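Local coordinates for protein nitrite transporter NirC (Salmonella enterica subsp. enterica serovar Typhimurium, PDB 4FC4) that carries nitrite across the bacterial cytoplasmic membrane in both directions, as a pentameric channel of the formate/nitrite transporter family, at residues B[186-189]-B[190-194]; B[111-114]-B[115-119]; B[146-150]-B[151-155]. All blocks are in the same frame, centred on the assembly; numbering follows the deposited sequence.

Contact 1. Residues B[186-189]-B[190-194]; sequences CLLA and FIASG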
loop_
_atom_site.group_PDB
_atom_site.type_symbol
_atom_site.label_atom_id
_atom_site.label_comp_id
_atom_site.label_asym_id
_atom_site.label_seq_id
_atom_site.Cartn_x
_atom_site.Cartn_y
_atom_site.Cartn_z
ATOM N N CYS B 186 -2.224 10.206 9.844
ATOM C CA CYS B 186 -2.418 11.053 11.035
ATOM C C CYS B 186 -2.723 10.241 12.264
ATOM O O CYS B 186 -2.317 10.599 13.359
ATOM C CB CYS B 186 -3.556 12.047 10.811
ATOM S SG CYS B 186 -3.055 13.303 9.662
ATOM N N LEU B 187 -3.492 9.169 12.075
ATOM C CA LEU B 187 -3.767 8.255 13.174
ATOM C C LEU B 187 -2.515 7.413 13.567
ATOM O O LEU B 187 -2.284 7.242 14.746
ATOM C CB LEU B 187 -5.012 7.414 12.856
ATOM C CG LEU B 187 -6.323 8.146 13.182
ATOM C CD1 LEU B 187 -6.395 9.547 12.541
ATOM C CD2 LEU B 187 -7.496 7.251 12.764
ATOM N N LEU B 188 -1.694 6.922 12.615
ATOM C CA LEU B 188 -0.319 6.452 12.997
ATOM C C LEU B 188 0.361 7.427 13.983
ATOM O O LEU B 188 0.863 7.049 15.057
ATOM C CB LEU B 188 0.556 6.259 11.765
ATOM C CG LEU B 188 2.029 5.864 11.950
ATOM C CD1 LEU B 188 2.196 4.600 12.800
ATOM C CD2 LEU B 188 2.644 5.606 10.598
ATOM N N ALA B 189 0.334 8.706 13.611
ATOM C CA ALA B 189 1.119 9.709 14.274
ATOM C C ALA B 189 0.523 10.000 15.678
ATOM O O ALA B 189 1.289 10.066 16.637
ATOM C CB ALA B 189 1.187 11.006 13.442
ATOM N N PHE B 190 -0.784 10.185 15.815
ATOM C CA PHE B 190 -1.269 10.556 17.143
ATOM C C PHE B 190 -1.192 9.403 18.133
ATOM O O PHE B 190 -0.776 9.595 19.277
ATOM C CB PHE B 190 -2.608 11.295 17.100
ATOM C CG PHE B 190 -3.789 10.487 17.570
ATOM C CD1 PHE B 190 -3.933 10.107 18.935
ATOM C CD2 PHE B 190 -4.816 10.154 16.673
ATOM C CE1 PHE B 190 -5.024 9.342 19.340
ATOM C CE2 PHE B 190 -5.906 9.434 17.107
ATOM C CZ PHE B 190 -6.010 9.012 18.425
ATOM N N ILE B 191 -1.567 8.189 17.704
ATOM C CA ILE B 191 -1.556 7.030 18.618
ATOM C C ILE B 191 -0.091 6.723 18.972
ATOM O O ILE B 191 0.269 6.664 20.152
ATOM C CB ILE B 191 -2.213 5.770 17.969
ATOM C CG1 ILE B 191 -3.721 5.945 17.761
ATOM C CG2 ILE B 191 -1.912 4.503 18.783
ATOM C CD1 ILE B 191 -4.525 5.637 19.022
ATOM N N ALA B 192 0.747 6.512 17.958
ATOM C CA ALA B 192 2.140 6.161 18.212
ATOM C C ALA B 192 2.916 7.218 19.001
ATOM O O ALA B 192 3.814 6.876 19.731
ATOM C CB ALA B 192 2.890 5.770 16.909
ATOM N N SER B 193 2.577 8.496 18.891
ATOM C CA SER B 193 3.325 9.514 19.627
ATOM C C SER B 193 2.887 9.592 21.099
ATOM O O SER B 193 3.494 10.318 21.847
ATOM C CB SER B 193 3.145 10.895 18.973
ATOM O OG SER B 193 3.588 10.934 17.617
ATOM N N GLY B 194 1.820 8.902 21.507
ATOM C CA GLY B 194 1.257 9.079 22.872
ATOM C C GLY B 194 0.101 10.088 22.997
ATOM O O GLY B 194 -0.287 10.409 24.109
#
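The carbonyl oxygen of Ala189 is gripped twice by one residue, Ser193: the hydroxyl OG donates to Ala189 O over 2.6 Å and the amide N over 3.0 Å. The hydroxyl can bend back because OG sits beside its own backbone N (chi1 -59°), a torsion that folds it down over the preceding turn. Its approach is tilted from the carbonyl plane, whereas the amide lies farther out, above that plane. A buried hydroxyl thereby finds its acceptor within its own helix, a common solution for serine in a membrane. Three further backbone bonds of the i to i+4 kind precede it, Ile191 N to Leu187 O being the straightest of them with an N-H...O angle of 164°.

Helix 177-192 closes in a Schellman motif, with Gly194 at positive phi (94°) and its N bonded back to Ile191 O at 3.0 Å.

Along another flank Leu187 and Phe190 run alongside each other, with Leu187 CG 4.2 Å from Phe190 CE2. Ile191 CG1 stands 3.9 Å over one face of the Phe190 ring, nearer its border than its middle. The same ring packs on Cys160 and Val164 of helix 150-172. On the flank of Leu188, CD1 comes within 4.3 Å of Ala192 CB, and both residues lean on Leu44 of the second subunit, while Ser193 packs on Ile43 of that subunit.

Contact 2. Residues B[111-114]-B[115-119]; sequences GNLV and GSVFV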
loop_
_atom_site.group_PDB
_atom_site.type_symbol
_atom_site.label_atom_id
_atom_site.label_comp_id
_atom_site.label_asym_id
_atom_site.label_seq_id
_atom_site.Cartn_x
_atom_site.Cartn_y
_atom_site.Cartn_z
ATOM N N GLY B 111 -23.511 12.366 22.205
ATOM C CA GLY B 111 -23.848 11.318 21.264
ATOM C C GLY B 111 -22.679 10.377 21.064
ATOM O O GLY B 111 -22.838 9.178 21.059
ATOM N N ASN B 112 -21.493 10.936 20.851
ATOM C CA ASN B 112 -20.273 10.160 20.730
ATOM C C ASN B 112 -20.071 9.223 21.926
ATOM O O ASN B 112 -19.655 8.068 21.743
ATOM C CB ASN B 112 -19.087 11.094 20.602
ATOM C CG ASN B 112 -19.023 11.772 19.255
ATOM O OD1 ASN B 112 -18.184 12.639 19.074
ATOM N ND2 ASN B 112 -19.901 11.379 18.286
ATOM N N LEU B 113 -20.415 9.717 23.128
ATOM C CA LEU B 113 -20.280 8.944 24.378
ATOM C C LEU B 113 -21.240 7.742 24.383
ATOM O O LEU B 113 -20.796 6.608 24.598
ATOM C CB LEU B 113 -20.427 9.838 25.627
ATOM C CG LEU B 113 -20.299 9.197 27.030
ATOM C CD1 LEU B 113 -18.882 8.657 27.334
ATOM C CD2 LEU B 113 -20.797 10.146 28.141
ATOM N N VAL B 114 -22.517 7.986 24.066
ATOM C CA VAL B 114 -23.498 6.925 23.905
ATOM C C VAL B 114 -23.002 5.835 22.922
ATOM O O VAL B 114 -23.089 4.644 23.232
ATOM C CB VAL B 114 -24.846 7.508 23.455
ATOM C CG1 VAL B 114 -25.780 6.411 22.945
ATOM C CG2 VAL B 114 -25.515 8.312 24.618
ATOM N N GLY B 115 -22.457 6.216 21.768
ATOM C CA GLY B 115 -22.065 5.217 20.765
ATOM C C GLY B 115 -20.861 4.446 21.257
ATOM O O GLY B 115 -20.718 3.241 20.980
ATOM N N SER B 116 -20.017 5.149 22.022
ATOM C CA SER B 116 -18.854 4.561 22.644
ATOM C C SER B 116 -19.224 3.558 23.722
ATOM O O SER B 116 -18.760 2.449 23.684
ATOM C CB SER B 116 -17.955 5.642 23.222
ATOM O OG SER B 116 -17.374 6.449 22.228
ATOM N N VAL B 117 -20.052 3.955 24.695
ATOM C CA VAL B 117 -20.449 3.049 25.768
ATOM C C VAL B 117 -21.133 1.865 25.118
ATOM O O VAL B 117 -20.984 0.700 25.533
ATOM C CB VAL B 117 -21.426 3.733 26.743
ATOM C CG1 VAL B 117 -22.112 2.716 27.650
ATOM C CG2 VAL B 117 -20.710 4.805 27.554
ATOM N N PHE B 118 -21.876 2.156 24.052
ATOM C CA PHE B 118 -22.675 1.117 23.416
ATOM C C PHE B 118 -21.830 0.068 22.698
ATOM O O PHE B 118 -22.096 -1.139 22.864
ATOM C CB PHE B 118 -23.717 1.712 22.492
ATOM C CG PHE B 118 -24.449 0.694 21.620
ATOM C CD1 PHE B 118 -25.493 -0.093 22.150
ATOM C CD2 PHE B 118 -24.135 0.575 20.262
ATOM C CE1 PHE B 118 -26.183 -0.978 21.330
ATOM C CE2 PHE B 118 -24.840 -0.302 19.446
ATOM C CZ PHE B 118 -25.854 -1.084 19.983
ATOM N N VAL B 119 -20.831 0.489 21.914
ATOM C CA VAL B 119 -19.977 -0.518 21.229
ATOM C C VAL B 119 -19.190 -1.317 22.320
ATOM O O VAL B 119 -18.897 -2.523 22.152
ATOM C CB VAL B 119 -19.048 0.131 20.173
ATOM C CG1 VAL B 119 -17.981 0.975 20.883
ATOM C CG2 VAL B 119 -18.394 -0.930 19.247
#
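Ser116 and Asn112 meet one turn apart on helix 98-125, and the serine side chain can be followed outward from its root. Its CB rests against two carbonyl oxygens of the turn before, 3.3 Å from Leu113 O and equally far from Asn112 O. From there the torsion (chi1 -67°) sets OG beside the backbone N and turns it back along the helix, where it donates to Asn112 O at 2.8 Å. The amide of Ser116 donates to the same oxygen at 3.0 Å, but the two donors arrive from opposite faces of the carbonyl plane, the hydroxyl well above it and the amide less tilted. One buried carbonyl thus serves two donors, and the hydroxyl is satisfied without leaving its helix.

Asn112 spends its amide elsewhere: ND2 donates to Ser31 O and Glu78 O, and OD1 accepts from Phe80 N, so that both ends of the group are fixed and helix 98-125 is tied to neighbouring parts of the subunit.

On another side Leu113 CD1 approaches Val117 CG2 at 4.3 Å, a light apolar touch between residues also joined by the nearly linear bond from Val117 N to Leu113 O (2.8 Å, 172° at the hydrogen). Phe118 places CB only 3.1 Å from Val114 O; its CG then stands anti to the backbone N (chi1 171°), and its ring meets Phe240 of the third subunit edge-to-face. Gly115 N donates to Gly111 O. Serine bonding back to the i-4 carbonyl is a recurrent feature of transmembrane helices, here in a helix that also packs, through Phe118, on the third subunit.

Contact 3. Residues B[146-150]-B[151-155]; sequences TTAPA and TVLFF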
loop_
_atom_site.group_PDB
_atom_site.type_symbol
_atom_site.label_atom_id
_atom_site.label_comp_id
_atom_site.label_asym_id
_atom_site.label_seq_id
_atom_site.Cartn_x
_atom_site.Cartn_y
_atom_site.Cartn_z
ATOM N N THR B 146 -6.031 7.859 33.393
ATOM C CA THR B 146 -6.911 8.523 34.351
ATOM C C THR B 146 -6.194 9.247 35.470
ATOM O O THR B 146 -6.752 10.169 36.067
ATOM C CB THR B 146 -7.914 7.550 35.022
ATOM O OG1 THR B 146 -7.200 6.596 35.840
ATOM C CG2 THR B 146 -8.781 6.852 33.980
ATOM N N THR B 147 -5.001 8.771 35.828
ATOM C CA THR B 147 -4.238 9.393 36.939
ATOM C C THR B 147 -3.195 10.413 36.447
ATOM O O THR B 147 -2.554 11.031 37.268
ATOM C CB THR B 147 -3.498 8.356 37.806
ATOM O OG1 THR B 147 -2.526 7.708 36.984
ATOM C CG2 THR B 147 -4.466 7.309 38.354
ATOM N N ALA B 148 -3.021 10.539 35.128
ATOM C CA ALA B 148 -2.133 11.520 34.491
ATOM C C ALA B 148 -2.451 13.011 34.863
ATOM O O ALA B 148 -3.606 13.371 35.028
ATOM C CB ALA B 148 -2.132 11.291 32.958
ATOM N N PRO B 149 -1.437 13.898 34.972
ATOM C CA PRO B 149 -1.771 15.333 35.290
ATOM C C PRO B 149 -2.638 16.092 34.249
ATOM O O PRO B 149 -2.530 15.856 33.032
ATOM C CB PRO B 149 -0.370 16.001 35.377
ATOM C CG PRO B 149 0.580 14.876 35.648
ATOM C CD PRO B 149 0.027 13.724 34.815
ATOM N N ALA B 150 -3.488 16.994 34.717
ATOM C CA ALA B 150 -4.305 17.848 33.838
ATOM C C ALA B 150 -3.500 18.436 32.647
ATOM O O ALA B 150 -3.982 18.507 31.523
ATOM C CB ALA B 150 -4.903 18.967 34.639
ATOM N N THR B 151 -2.270 18.843 32.928
ATOM C CA THR B 151 -1.485 19.656 32.043
ATOM C C THR B 151 -1.056 18.777 30.903
ATOM O O THR B 151 -1.266 19.116 29.715
ATOM C CB THR B 151 -0.259 20.168 32.787
ATOM O OG1 THR B 151 -0.634 21.346 33.480
ATOM C CG2 THR B 151 0.882 20.480 31.825
ATOM N N VAL B 152 -0.532 17.622 31.306
ATOM C CA VAL B 152 -0.073 16.600 30.410
ATOM C C VAL B 152 -1.253 16.214 29.535
ATOM O O VAL B 152 -1.124 16.175 28.290
ATOM C CB VAL B 152 0.610 15.406 31.179
ATOM C CG1 VAL B 152 0.660 14.108 30.346
ATOM C CG2 VAL B 152 2.022 15.820 31.702
ATOM N N LEU B 153 -2.412 16.014 30.164
ATOM C CA LEU B 153 -3.576 15.516 29.404
ATOM C C LEU B 153 -4.085 16.548 28.405
ATOM O O LEU B 153 -4.424 16.220 27.259
ATOM C CB LEU B 153 -4.692 15.015 30.328
ATOM C CG LEU B 153 -4.393 13.678 31.019
ATOM C CD1 LEU B 153 -5.595 13.199 31.796
ATOM C CD2 LEU B 153 -3.993 12.596 30.032
ATOM N N PHE B 154 -4.102 17.802 28.831
ATOM C CA PHE B 154 -4.533 18.888 27.952
ATOM C C PHE B 154 -3.688 18.965 26.666
ATOM O O PHE B 154 -4.202 18.932 25.551
ATOM C CB PHE B 154 -4.425 20.184 28.713
ATOM C CG PHE B 154 -4.858 21.379 27.945
ATOM C CD1 PHE B 154 -6.209 21.782 27.972
ATOM C CD2 PHE B 154 -3.912 22.147 27.246
ATOM C CE1 PHE B 154 -6.629 22.894 27.258
ATOM C CE2 PHE B 154 -4.323 23.270 26.547
ATOM C CZ PHE B 154 -5.685 23.650 26.553
ATOM N N PHE B 155 -2.372 19.044 26.843
ATOM C CA PHE B 155 -1.481 19.277 25.746
ATOM C C PHE B 155 -1.376 18.052 24.815
ATOM O O PHE B 155 -1.223 18.187 23.579
ATOM C CB PHE B 155 -0.182 19.785 26.318
ATOM C CG PHE B 155 -0.262 21.207 26.686
ATOM C CD1 PHE B 155 -0.496 22.173 25.698
ATOM C CD2 PHE B 155 -0.201 21.609 28.018
ATOM C CE1 PHE B 155 -0.608 23.528 26.046
ATOM C CE2 PHE B 155 -0.279 22.954 28.363
ATOM C CZ PHE B 155 -0.486 23.922 27.381
#
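Leu153 folds back over Ala148, and the close packing of this turn gathers there. Its methyl CD2 lies 3.7 Å from Ala148 CB, the branch carbon CG stands almost as near to Ala148 CB, and CD1 reaches past it to Ala148 O. The leucine gets there because CG sits beside the backbone N (chi1 -73°), which swings the branch toward the start of the helix; CG also rests 3.5 Å from Pro149 O. Leu153 is buried and also packs on Asn225 and Trp228 of helix 219-248, and Ala148 O accepts a bond from His224 NE2 of that helix. Close packing recurs a little farther along between two neighbours in sequence: Phe154 CD2 hangs 3.6 Å above the centre of the Phe155 ring, while Phe155 CG lies in the plane of the Phe154 ring at its edge.

After helix 137-147 a short link leads to Pro149, the N-cap of helix 150-172. Its carbonyl opens the helical bonding: Leu153 N donates to Pro149 O at 2.9 Å, almost in line with the carbonyl bond, and Phe154 N follows by donating to Ala150 O at 2.8 Å. Having no amide hydrogen of its own, proline suits a place ahead of the first turn, where a backbone donor would have no helical acceptor.

The other side is looser. Pro149 and Val152 run alongside each other, their side chains meeting at CD and CB, 4.0 Å apart. Both Pro149 and Thr151 lie on the surface of the assembly, although Thr151 also packs on Trp125 of the second subunit and Val152 on Gly126 there.

Overall arrangement
Along the chain the order is contact 2, contact 3, contact 1, each a short turn of a helix or its start. Contact 2 lies within helix 98-125, contact 3 joins the end of helix 137-147 to the start of helix 150-172, and contact 1 lies at the end of helix 177-192, which follows that last helix. Contacts 1 and 3 have centres about 17 Å apart and both touch the second subunit. Contact 2, on the opposite side of the chain's centre from contact 1, with centres about 22 Å apart, touches the third. Together the three regions lie on faces by which the subunit joins two neighbours in the pentamer.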